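Local coordinates for protein proto-oncogene vav (Homo sapiens, PDB 6NFA) that probably promotes nucleotide exchange on Rho-family GTPases through a DH domain that works beside PH and C1 domains, at residues M366-E371 with G384-G389; M380-T385 with S398-C403; E355-N360 with E402-V407. All blocks are in the same frame, centred on the assembly; numbering follows the deposited sequence.

Contact 1: M366-E371 with G384-G389; sequences MFSFEE and GTFYQG. With 9K1 ((2S)-2-{[3-(4-methylphenyl)imidazo[1,2-a]pyrazin-8-yl]amino}-3-(pyridin-3-yl)propan-1-ol), chain D.
The carboxamide of Gln388 is hydrogen-bonded to the backbone of Phe369 at both of its ends. OE1 accepts the N-H of Phe369, N to OE1 2.8 Å, in the carbonyl plane and on a lone pair, while NE2 gives a hydrogen to Phe369 O at 3.0 Å. NE2 also donates to Gly384 O at 3.1 Å, reaching it from above that carbonyl plane. These three bonds fix the rotation of the amide, and the bend at chi2 (100°) turns the group into place. Glutamine suits the position because one flat head offers an acceptor and two N-H groups. Two further backbone amides are satisfied across the contact: Tyr387 N donates almost straight (169°) to Ser368 OG at 3.1 Å, and Phe367 N donates to Gly389 O, making the antiparallel hydrogen-bonded pair where strands 364-367 and 389-392 meet.

Beyond that pair the chains become the two loops of the C1 fold, whose groove takes phorbol ester in typical C1 domains; here the bound compound 9K1 lies at their ends, with Glu371 O and Gln388 NE2 against its C13, and is also hydrogen-bonded to Thr372 OG1 and Thr373 N. As in other C1 domains, the glutamine ties one loop to the other.

The remaining contacts are packing. Ser368 CB sits over one face of the Tyr387 ring, 4.0 Å from its centroid in a CH-pi contact, and Met366 crosses that ring at about a right angle, its CE 3.7 Å from Tyr387 CD1. The ring's OH is hydrogen-bonded to Lys275. Phe369 presents its edge to the glutamine, CD1 lying 3.4 Å from Gln388 OE1, with ring and amide planes 53° apart. Phe386 turns the other way, packing on helix 196-235.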
loop_
_atom_site.group_PDB
_atom_site.type_symbol
_atom_site.label_atom_id
_atom_site.label_comp_id
_atom_site.label_asym_id
_atom_site.label_seq_id
_atom_site.Cartn_x
_atom_site.Cartn_y
_atom_site.Cartn_z
ATOM N N MET A 366 -13.766 -0.492 -11.362
ATOM C CA MET A 366 -12.506 -0.142 -10.667
ATOM C C MET A 366 -12.460 1.352 -10.319
ATOM O O MET A 366 -12.717 2.203 -11.180
ATOM C CB MET A 366 -11.280 -0.486 -11.534
ATOM C CG MET A 366 -10.861 -1.934 -11.488
ATOM S SD MET A 366 -9.434 -2.284 -12.579
ATOM C CE MET A 366 -8.103 -1.514 -11.661
ATOM N N PHE A 367 -12.153 1.667 -9.052
ATOM C CA PHE A 367 -12.101 3.050 -8.621
ATOM C C PHE A 367 -10.906 3.334 -7.715
ATOM O O PHE A 367 -10.453 2.474 -6.953
ATOM C CB PHE A 367 -13.408 3.413 -7.925
ATOM C CG PHE A 367 -13.717 4.884 -7.858
ATOM C CD1 PHE A 367 -14.346 5.528 -8.916
ATOM C CD2 PHE A 367 -13.496 5.603 -6.693
ATOM C CE1 PHE A 367 -14.659 6.884 -8.840
ATOM C CE2 PHE A 367 -13.846 6.957 -6.608
ATOM C CZ PHE A 367 -14.420 7.584 -7.684
ATOM N N SER A 368 -10.405 4.567 -7.818
ATOM C CA SER A 368 -9.303 5.075 -7.015
ATOM C C SER A 368 -9.884 6.191 -6.154
ATOM O O SER A 368 -10.337 7.210 -6.669
ATOM C CB SER A 368 -8.153 5.555 -7.896
ATOM O OG SER A 368 -6.976 5.664 -7.114
ATOM N N PHE A 369 -9.944 5.945 -4.841
ATOM C CA PHE A 369 -10.535 6.807 -3.817
ATOM C C PHE A 369 -9.535 7.834 -3.261
ATOM O O PHE A 369 -8.456 7.458 -2.805
ATOM C CB PHE A 369 -11.109 5.926 -2.684
ATOM C CG PHE A 369 -12.159 4.946 -3.146
ATOM C CD1 PHE A 369 -11.799 3.699 -3.650
ATOM C CD2 PHE A 369 -13.510 5.282 -3.110
ATOM C CE1 PHE A 369 -12.772 2.805 -4.115
ATOM C CE2 PHE A 369 -14.482 4.385 -3.565
ATOM C CZ PHE A 369 -14.105 3.152 -4.063
ATOM N N GLU A 370 -9.893 9.125 -3.324
ATOM C CA GLU A 370 -9.082 10.244 -2.817
ATOM C C GLU A 370 -9.150 10.310 -1.284
ATOM O O GLU A 370 -8.118 10.457 -0.622
ATOM C CB GLU A 370 -9.572 11.598 -3.392
ATOM C CG GLU A 370 -9.319 11.814 -4.881
ATOM C CD GLU A 370 -9.249 13.250 -5.393
ATOM O OE1 GLU A 370 -9.001 13.415 -6.610
ATOM O OE2 GLU A 370 -9.407 14.204 -4.592
ATOM N N GLU A 371 -10.373 10.233 -0.729
ATOM C CA GLU A 371 -10.606 10.314 0.708
ATOM C C GLU A 371 -10.750 8.941 1.346
ATOM O O GLU A 371 -10.958 7.958 0.630
ATOM C CB GLU A 371 -11.818 11.222 1.015
ATOM C CG GLU A 371 -13.161 10.683 0.539
ATOM C CD GLU A 371 -14.337 11.607 0.783
ATOM O OE1 GLU A 371 -15.168 11.285 1.664
ATOM O OE2 GLU A 371 -14.433 12.650 0.094
ATOM N N GLY A 384 -4.956 1.547 1.200
ATOM C CA GLY A 384 -4.071 2.050 0.164
ATOM C C GLY A 384 -4.446 3.410 -0.378
ATOM O O GLY A 384 -5.418 4.036 0.066
ATOM N N THR A 385 -3.665 3.857 -1.376
ATOM C CA THR A 385 -3.747 5.186 -1.997
ATOM C C THR A 385 -4.071 5.171 -3.497
ATOM O O THR A 385 -4.166 6.239 -4.105
ATOM C CB THR A 385 -2.390 5.899 -1.788
ATOM O OG1 THR A 385 -1.351 5.051 -2.275
ATOM C CG2 THR A 385 -2.116 6.225 -0.336
ATOM N N PHE A 386 -4.213 3.982 -4.099
ATOM C CA PHE A 386 -4.430 3.840 -5.537
ATOM C C PHE A 386 -5.232 2.575 -5.834
ATOM O O PHE A 386 -4.812 1.503 -5.411
ATOM C CB PHE A 386 -3.046 3.757 -6.234
ATOM C CG PHE A 386 -3.039 3.695 -7.739
ATOM C CD1 PHE A 386 -3.336 4.825 -8.500
ATOM C CD2 PHE A 386 -2.668 2.533 -8.399
ATOM C CE1 PHE A 386 -3.303 4.778 -9.895
ATOM C CE2 PHE A 386 -2.617 2.490 -9.794
ATOM C CZ PHE A 386 -2.930 3.615 -10.534
ATOM N N TYR A 387 -6.367 2.700 -6.581
ATOM C CA TYR A 387 -7.293 1.625 -7.012
ATOM C C TYR A 387 -7.564 0.584 -5.943
ATOM O O TYR A 387 -7.414 -0.607 -6.163
ATOM C CB TYR A 387 -6.846 0.973 -8.332
ATOM C CG TYR A 387 -7.218 1.826 -9.526
ATOM C CD1 TYR A 387 -8.519 1.820 -10.036
ATOM C CD2 TYR A 387 -6.284 2.669 -10.126
ATOM C CE1 TYR A 387 -8.872 2.613 -11.125
ATOM C CE2 TYR A 387 -6.630 3.476 -11.211
ATOM C CZ TYR A 387 -7.926 3.442 -11.711
ATOM O OH TYR A 387 -8.295 4.246 -12.766
ATOM N N GLN A 388 -7.965 1.064 -4.778
ATOM C CA GLN A 388 -8.211 0.309 -3.553
ATOM C C GLN A 388 -9.383 -0.670 -3.622
ATOM O O GLN A 388 -9.403 -1.644 -2.861
ATOM C CB GLN A 388 -8.391 1.292 -2.387
ATOM C CG GLN A 388 -7.297 2.362 -2.313
ATOM C CD GLN A 388 -7.703 3.692 -2.894
ATOM O OE1 GLN A 388 -8.438 3.759 -3.869
ATOM N NE2 GLN A 388 -7.158 4.785 -2.371
ATOM N N GLY A 389 -10.337 -0.412 -4.519
ATOM C CA GLY A 389 -11.502 -1.263 -4.715
ATOM C C GLY A 389 -12.398 -0.849 -5.868
ATOM O O GLY A 389 -11.911 -0.436 -6.928
HETATM C C1 9K1 D . -5.674 4.269 4.289
HETATM C C3 9K1 D . -5.618 5.425 6.309
HETATM C C12 9K1 D . -7.846 6.030 1.727
HETATM C C13 9K1 D . -8.922 5.303 0.874
HETATM C C15 9K1 D . -6.947 7.006 0.899
HETATM C C16 9K1 D . -4.057 3.180 8.197
HETATM C C17 9K1 D . -3.287 2.849 9.322
HETATM C C18 9K1 D . -1.898 2.614 9.212
HETATM C C19 9K1 D . -1.265 2.698 7.953
HETATM C C20 9K1 D . -2.023 3.063 6.827
HETATM C C21 9K1 D . -1.097 2.230 10.456
HETATM C C22 9K1 D . -5.844 7.622 1.782
HETATM C C23 9K1 D . -6.067 8.824 2.499
HETATM C C25 9K1 D . -3.911 8.707 3.495
HETATM C C26 9K1 D . -3.622 7.511 2.815
HETATM C C27 9K1 D . -4.605 6.967 1.967
HETATM N N2 9K1 D . -5.194 4.468 5.499
HETATM C C4 9K1 D . -6.611 6.230 5.885
HETATM N N5 9K1 D . -7.137 6.059 4.540
HETATM C C6 9K1 D . -6.725 5.141 3.725
HETATM N N7 9K1 D . -5.105 3.296 3.737
HETATM C C8 9K1 D . -4.133 2.731 4.635
HETATM C C9 9K1 D . -4.227 3.574 5.697
HETATM C C10 9K1 D . -3.410 3.324 6.949
HETATM N N11 9K1 D . -7.116 4.991 2.475
HETATM O O14 9K1 D . -9.878 4.649 1.743
HETATM N N24 9K1 D . -5.120 9.323 3.339
#

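Contact 2: M380-T385 with S398-C403; sequences MLLRGT and SAHKEC. With ZN (zinc ion), chain C; 9K1 ((2S)-2-{[3-(4-methylphenyl)imidazo[1,2-a]pyrazin-8-yl]amino}-3-(pyridin-3-yl)propan-1-ol), chain D.
Met380 meets His400 through its backbone, its carbonyl O lying 3.6 Å from CE1 of the imidazole, while the flexible thioether leads away from the contact. The next carbonyl makes the polar link: His400 NE2 donates to Leu381 O at 3.0 Å. The acceptor lies in the plane of the imidazole, but the N-H arrives 46° above the plane of the carbonyl and so does not use a lone pair. The other ring nitrogen, ND1, binds zinc at 2.2 Å, and the ion would be expected to polarise the imidazole and strengthen NE2 as a donor. Histidine suits the place because its two nitrogens serve metal and backbone at once. The Leu381 side chain extends away from the zinc side (chi1 175°) to 9K1, with CD2 3.7 Å from C1 of the compound. Replacing Leu381 by alanine would remove both methyls and is likely to leave C1 and C6 of the fused ring without their apolar partner.

This is one of the two zinc sites of a C1 domain, each built from three cysteines and a histidine; here Cys375, Cys378 and Cys403 join His400 round the ion. Leu382 packs from the loop onto strand 398-399: CD1 lies 3.7 Å from Ser398 CB, and CD2 3.6 Å from CD2 of His400 as the two side chains slide past each other in opposite directions. The branched end of a leucine lets it touch strand and imidazole together. Leu382 O accepts a hydrogen bond from the hydroxyl O14 of 9K1 at 2.9 Å. Arg383 then departs to a salt bridge with Asp211 of helix 196-235. Gly384 donates its N to N7 of the compound at 3.1 Å and accepts a weak bond from N11; at its positive phi (99°) a side chain would press on the preceding carbonyl O, which suits glycine.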
loop_
_atom_site.group_PDB
_atom_site.type_symbol
_atom_site.label_atom_id
_atom_site.label_comp_id
_atom_site.label_asym_id
_atom_site.label_seq_id
_atom_site.Cartn_x
_atom_site.Cartn_y
_atom_site.Cartn_z
ATOM N N MET A 380 -15.344 -2.329 6.579
ATOM C CA MET A 380 -13.899 -2.143 6.744
ATOM C C MET A 380 -13.311 -1.209 5.675
ATOM O O MET A 380 -13.859 -1.086 4.580
ATOM C CB MET A 380 -13.163 -3.491 6.763
ATOM C CG MET A 380 -13.405 -4.264 8.044
ATOM S SD MET A 380 -12.467 -5.797 8.145
ATOM C CE MET A 380 -10.828 -5.166 8.632
ATOM N N LEU A 381 -12.183 -0.574 6.000
ATOM C CA LEU A 381 -11.434 0.381 5.164
ATOM C C LEU A 381 -10.966 -0.208 3.834
ATOM O O LEU A 381 -10.503 -1.354 3.789
ATOM C CB LEU A 381 -10.189 0.847 5.967
ATOM C CG LEU A 381 -9.162 1.764 5.282
ATOM C CD1 LEU A 381 -9.655 3.210 5.206
ATOM C CD2 LEU A 381 -7.775 1.643 5.926
ATOM N N LEU A 382 -11.049 0.601 2.764
ATOM C CA LEU A 382 -10.492 0.280 1.452
ATOM C C LEU A 382 -9.041 0.791 1.554
ATOM O O LEU A 382 -8.789 1.991 1.508
ATOM C CB LEU A 382 -11.295 0.994 0.342
ATOM C CG LEU A 382 -12.616 0.303 -0.047
ATOM C CD1 LEU A 382 -13.583 1.285 -0.614
ATOM C CD2 LEU A 382 -12.385 -0.751 -1.091
ATOM N N ARG A 383 -8.128 -0.110 1.861
ATOM C CA ARG A 383 -6.730 0.202 2.146
ATOM C C ARG A 383 -5.927 0.670 0.945
ATOM O O ARG A 383 -6.136 0.173 -0.171
ATOM C CB ARG A 383 -6.028 -1.025 2.760
ATOM C CG ARG A 383 -6.670 -1.578 4.025
ATOM C CD ARG A 383 -6.031 -2.906 4.327
ATOM N NE ARG A 383 -6.626 -3.549 5.497
ATOM C CZ ARG A 383 -6.530 -4.846 5.758
ATOM N NH1 ARG A 383 -5.887 -5.652 4.923
ATOM N NH2 ARG A 383 -7.093 -5.352 6.845
ATOM N N GLY A 384 -4.956 1.547 1.200
ATOM C CA GLY A 384 -4.071 2.050 0.164
ATOM C C GLY A 384 -4.446 3.410 -0.378
ATOM O O GLY A 384 -5.418 4.036 0.066
ATOM N N THR A 385 -3.665 3.857 -1.376
ATOM C CA THR A 385 -3.747 5.186 -1.997
ATOM C C THR A 385 -4.071 5.171 -3.497
ATOM O O THR A 385 -4.166 6.239 -4.105
ATOM C CB THR A 385 -2.390 5.899 -1.788
ATOM O OG1 THR A 385 -1.351 5.051 -2.275
ATOM C CG2 THR A 385 -2.116 6.225 -0.336
ATOM N N SER A 398 -19.257 1.919 -2.382
ATOM C CA SER A 398 -17.847 1.507 -2.452
ATOM C C SER A 398 -17.727 0.117 -1.886
ATOM O O SER A 398 -18.479 -0.201 -0.976
ATOM C CB SER A 398 -16.990 2.437 -1.602
ATOM O OG SER A 398 -17.387 3.793 -1.733
ATOM N N ALA A 399 -16.784 -0.712 -2.375
ATOM C CA ALA A 399 -16.591 -2.075 -1.832
ATOM C C ALA A 399 -15.266 -2.718 -2.228
ATOM O O ALA A 399 -14.649 -2.294 -3.193
ATOM C CB ALA A 399 -17.746 -2.990 -2.250
ATOM N N HIS A 400 -14.861 -3.770 -1.520
ATOM C CA HIS A 400 -13.672 -4.532 -1.850
ATOM C C HIS A 400 -14.004 -5.468 -2.996
ATOM O O HIS A 400 -15.187 -5.789 -3.203
ATOM C CB HIS A 400 -13.254 -5.386 -0.660
ATOM C CG HIS A 400 -12.791 -4.608 0.523
ATOM N ND1 HIS A 400 -13.483 -4.635 1.716
ATOM C CD2 HIS A 400 -11.689 -3.841 0.673
ATOM C CE1 HIS A 400 -12.794 -3.874 2.548
ATOM N NE2 HIS A 400 -11.713 -3.367 1.965
ATOM N N LYS A 401 -12.951 -5.956 -3.708
ATOM C CA LYS A 401 -13.118 -6.882 -4.828
ATOM C C LYS A 401 -13.942 -8.138 -4.441
ATOM O O LYS A 401 -14.821 -8.551 -5.189
ATOM C CB LYS A 401 -11.749 -7.280 -5.460
ATOM C CG LYS A 401 -11.908 -7.965 -6.828
ATOM C CD LYS A 401 -10.637 -8.364 -7.519
ATOM C CE LYS A 401 -10.939 -9.105 -8.813
ATOM N NZ LYS A 401 -9.814 -9.988 -9.229
ATOM N N GLU A 402 -13.657 -8.707 -3.266
ATOM C CA GLU A 402 -14.252 -9.933 -2.730
ATOM C C GLU A 402 -15.583 -9.740 -1.956
ATOM O O GLU A 402 -16.109 -10.723 -1.438
ATOM C CB GLU A 402 -13.200 -10.675 -1.854
ATOM C CG GLU A 402 -12.716 -9.935 -0.602
ATOM C CD GLU A 402 -11.621 -8.877 -0.701
ATOM O OE1 GLU A 402 -11.256 -8.459 -1.830
ATOM O OE2 GLU A 402 -11.148 -8.440 0.378
ATOM N N CYS A 403 -16.130 -8.513 -1.912
ATOM C CA CYS A 403 -17.344 -8.149 -1.176
ATOM C C CYS A 403 -18.547 -7.781 -2.059
ATOM O O CYS A 403 -19.649 -7.654 -1.517
ATOM C CB CYS A 403 -17.047 -7.028 -0.176
ATOM S SG CYS A 403 -16.021 -7.523 1.244
HETATM ZN ZN ZN C . -15.485 -5.439 2.099
HETATM C C1 9K1 D . -5.674 4.269 4.289
HETATM C C3 9K1 D . -5.618 5.425 6.309
HETATM C C12 9K1 D . -7.846 6.030 1.727
HETATM C C13 9K1 D . -8.922 5.303 0.874
HETATM C C15 9K1 D . -6.947 7.006 0.899
HETATM C C16 9K1 D . -4.057 3.180 8.197
HETATM C C17 9K1 D . -3.287 2.849 9.322
HETATM C C18 9K1 D . -1.898 2.614 9.212
HETATM C C19 9K1 D . -1.265 2.698 7.953
HETATM C C20 9K1 D . -2.023 3.063 6.827
HETATM C C21 9K1 D . -1.097 2.230 10.456
HETATM C C22 9K1 D . -5.844 7.622 1.782
HETATM C C23 9K1 D . -6.067 8.824 2.499
HETATM C C25 9K1 D . -3.911 8.707 3.495
HETATM C C26 9K1 D . -3.622 7.511 2.815
HETATM C C27 9K1 D . -4.605 6.967 1.967
HETATM N N2 9K1 D . -5.194 4.468 5.499
HETATM C C4 9K1 D . -6.611 6.230 5.885
HETATM N N5 9K1 D . -7.137 6.059 4.540
HETATM C C6 9K1 D . -6.725 5.141 3.725
HETATM N N7 9K1 D . -5.105 3.296 3.737
HETATM C C8 9K1 D . -4.133 2.731 4.635
HETATM C C9 9K1 D . -4.227 3.574 5.697
HETATM C C10 9K1 D . -3.410 3.324 6.949
HETATM N N11 9K1 D . -7.116 4.991 2.475
HETATM O O14 9K1 D . -9.878 4.649 1.743
HETATM N N24 9K1 D . -5.120 9.323 3.339
#

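Contact 3: E355-N360 with E402-V407; sequences ENATAN and ECLGRV. With ZN (zinc ion), chain C.
Leu404 and Gly405 carry the contact against Asn356, in the short helical turn that follows the zinc-binding Cys403 near the end of the C1 fold. The opposing residues form a type I turn, Asn356 to Ala359, in the connection from helix 335-352 to strand 364-367.

The tight part surrounds Leu404. Its CB lies 3.6 Å from Asn356 O, and CD1 is 3.8 Å from Glu355 O and 3.9 Å from Ala357 CA. Because chi1 (-53°) sets CG anti to the carbonyl carbon, the branched end points in under the turn; a leucine suits a place lined by Phe364, Pro354 and the Ala357 backbone, beside the Glu355 and Asn356 carbonyls. Gly405 lets the chains approach, its CA 3.7 Å from Asn356 CB, and a side chain here would probably crowd Asn356.

Toward the exposed side the fit is looser and polar. Asn360 points at the helical turn, yet its OD1 faces Gly405 O at 3.5 Å, two acceptors that make no bond. Elsewhere on this side, beside Asn356, one water accepts a hydrogen bond from Gly405 N at 2.8 Å and a weak one from Asn356 ND2 at 3.4 Å.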
loop_
_atom_site.group_PDB
_atom_site.type_symbol
_atom_site.label_atom_id
_atom_site.label_comp_id
_atom_site.label_asym_id
_atom_site.label_seq_id
_atom_site.Cartn_x
_atom_site.Cartn_y
_atom_site.Cartn_z
ATOM N N GLU A 355 -16.065 -11.114 -10.218
ATOM C CA GLU A 355 -17.215 -11.947 -9.910
ATOM C C GLU A 355 -18.197 -11.057 -9.165
ATOM O O GLU A 355 -17.782 -10.230 -8.351
ATOM C CB GLU A 355 -16.759 -13.140 -9.058
ATOM C CG GLU A 355 -17.819 -14.181 -8.747
ATOM C CD GLU A 355 -17.381 -15.225 -7.732
ATOM O OE1 GLU A 355 -17.976 -15.270 -6.629
ATOM O OE2 GLU A 355 -16.431 -15.987 -8.031
ATOM N N ASN A 356 -19.467 -11.138 -9.547
ATOM C CA ASN A 356 -20.580 -10.387 -8.958
ATOM C C ASN A 356 -20.502 -8.876 -9.170
ATOM O O ASN A 356 -21.090 -8.127 -8.403
ATOM C CB ASN A 356 -20.766 -10.734 -7.469
ATOM C CG ASN A 356 -21.272 -12.130 -7.254
ATOM O OD1 ASN A 356 -22.323 -12.514 -7.765
ATOM N ND2 ASN A 356 -20.543 -12.913 -6.493
ATOM N N ALA A 357 -19.846 -8.431 -10.252
ATOM C CA ALA A 357 -19.739 -7.005 -10.600
ATOM C C ALA A 357 -21.106 -6.415 -10.974
ATOM O O ALA A 357 -21.327 -5.213 -10.773
ATOM C CB ALA A 357 -18.760 -6.812 -11.745
ATOM N N THR A 358 -22.030 -7.272 -11.487
ATOM C CA THR A 358 -23.379 -6.856 -11.884
ATOM C C THR A 358 -24.484 -7.468 -10.984
ATOM O O THR A 358 -25.661 -7.469 -11.359
ATOM C CB THR A 358 -23.625 -7.101 -13.392
ATOM O OG1 THR A 358 -23.290 -8.454 -13.726
ATOM C CG2 THR A 358 -22.891 -6.074 -14.303
ATOM N N ALA A 359 -24.112 -7.927 -9.785
ATOM C CA ALA A 359 -25.033 -8.521 -8.826
ATOM C C ALA A 359 -25.947 -7.471 -8.175
ATOM O O ALA A 359 -25.536 -6.323 -7.963
ATOM C CB ALA A 359 -24.250 -9.251 -7.752
ATOM N N ASN A 360 -27.198 -7.879 -7.865
ATOM C CA ASN A 360 -28.218 -7.092 -7.168
ATOM C C ASN A 360 -28.447 -5.689 -7.758
ATOM O O ASN A 360 -28.580 -4.711 -7.017
ATOM C CB ASN A 360 -27.886 -7.043 -5.660
ATOM C CG ASN A 360 -27.609 -8.432 -5.085
ATOM O OD1 ASN A 360 -26.532 -8.720 -4.549
ATOM N ND2 ASN A 360 -28.532 -9.368 -5.291
ATOM N N GLU A 402 -13.657 -8.707 -3.266
ATOM C CA GLU A 402 -14.252 -9.933 -2.730
ATOM C C GLU A 402 -15.583 -9.740 -1.956
ATOM O O GLU A 402 -16.109 -10.723 -1.438
ATOM C CB GLU A 402 -13.200 -10.675 -1.854
ATOM C CG GLU A 402 -12.716 -9.935 -0.602
ATOM C CD GLU A 402 -11.621 -8.877 -0.701
ATOM O OE1 GLU A 402 -11.256 -8.459 -1.830
ATOM O OE2 GLU A 402 -11.148 -8.440 0.378
ATOM N N CYS A 403 -16.130 -8.513 -1.912
ATOM C CA CYS A 403 -17.344 -8.149 -1.176
ATOM C C CYS A 403 -18.547 -7.781 -2.059
ATOM O O CYS A 403 -19.649 -7.654 -1.517
ATOM C CB CYS A 403 -17.047 -7.028 -0.176
ATOM S SG CYS A 403 -16.021 -7.523 1.244
ATOM N N LEU A 404 -18.343 -7.572 -3.384
ATOM C CA LEU A 404 -19.358 -7.130 -4.365
ATOM C C LEU A 404 -20.739 -7.832 -4.256
ATOM O O LEU A 404 -21.760 -7.145 -4.237
ATOM C CB LEU A 404 -18.833 -7.215 -5.815
ATOM C CG LEU A 404 -17.502 -6.513 -6.160
ATOM C CD1 LEU A 404 -17.241 -6.579 -7.644
ATOM C CD2 LEU A 404 -17.471 -5.052 -5.696
ATOM N N GLY A 405 -20.759 -9.161 -4.162
ATOM C CA GLY A 405 -22.002 -9.926 -4.034
ATOM C C GLY A 405 -22.761 -9.730 -2.725
ATOM O O GLY A 405 -23.957 -10.038 -2.644
ATOM N N ARG A 406 -22.070 -9.211 -1.695
ATOM C CA ARG A 406 -22.606 -8.997 -0.364
ATOM C C ARG A 406 -23.145 -7.599 -0.180
ATOM O O ARG A 406 -23.843 -7.346 0.805
ATOM C CB ARG A 406 -21.541 -9.326 0.705
ATOM C CG ARG A 406 -21.119 -10.807 0.795
ATOM C CD ARG A 406 -22.255 -11.792 0.543
ATOM N NE ARG A 406 -23.350 -11.635 1.504
ATOM C CZ ARG A 406 -24.639 -11.770 1.207
ATOM N NH1 ARG A 406 -25.015 -12.061 -0.035
ATOM N NH2 ARG A 406 -25.562 -11.609 2.147
ATOM N N VAL A 407 -22.821 -6.678 -1.102
ATOM C CA VAL A 407 -23.306 -5.298 -0.994
ATOM C C VAL A 407 -24.868 -5.234 -1.096
ATOM O O VAL A 407 -25.469 -6.091 -1.754
ATOM C CB VAL A 407 -22.599 -4.273 -1.925
ATOM C CG1 VAL A 407 -23.238 -2.891 -1.841
ATOM C CG2 VAL A 407 -21.134 -4.194 -1.627
HETATM ZN ZN ZN C . -15.485 -5.439 2.099
HETATM O O HOH W 1 -18.685 -11.071 -4.279
#

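How the contacts relate
Contacts 1 and 2 lie side by side, their centres about 8 Å apart; they share Gly384 and Thr385, and Leu382 packs against Gly389 between them. Both reach the three-stranded sheet of strands 364-367, 389-392 and 398-399, and both touch 9K1. Contact 3 lies about 13 Å from contact 2 and 18 Å from contact 1, centre to centre. Along the chain contact 1 is nested within the loop that contact 3 closes, contact 2 begins on the stretch where contact 1 ends, and contacts 2 and 3 end on the same stretch, sharing Cys403. The connection from helix 335-352 thus leads into the C1 domain, where the loops at 9K1 and one zinc site lie close together beside helix 196-235.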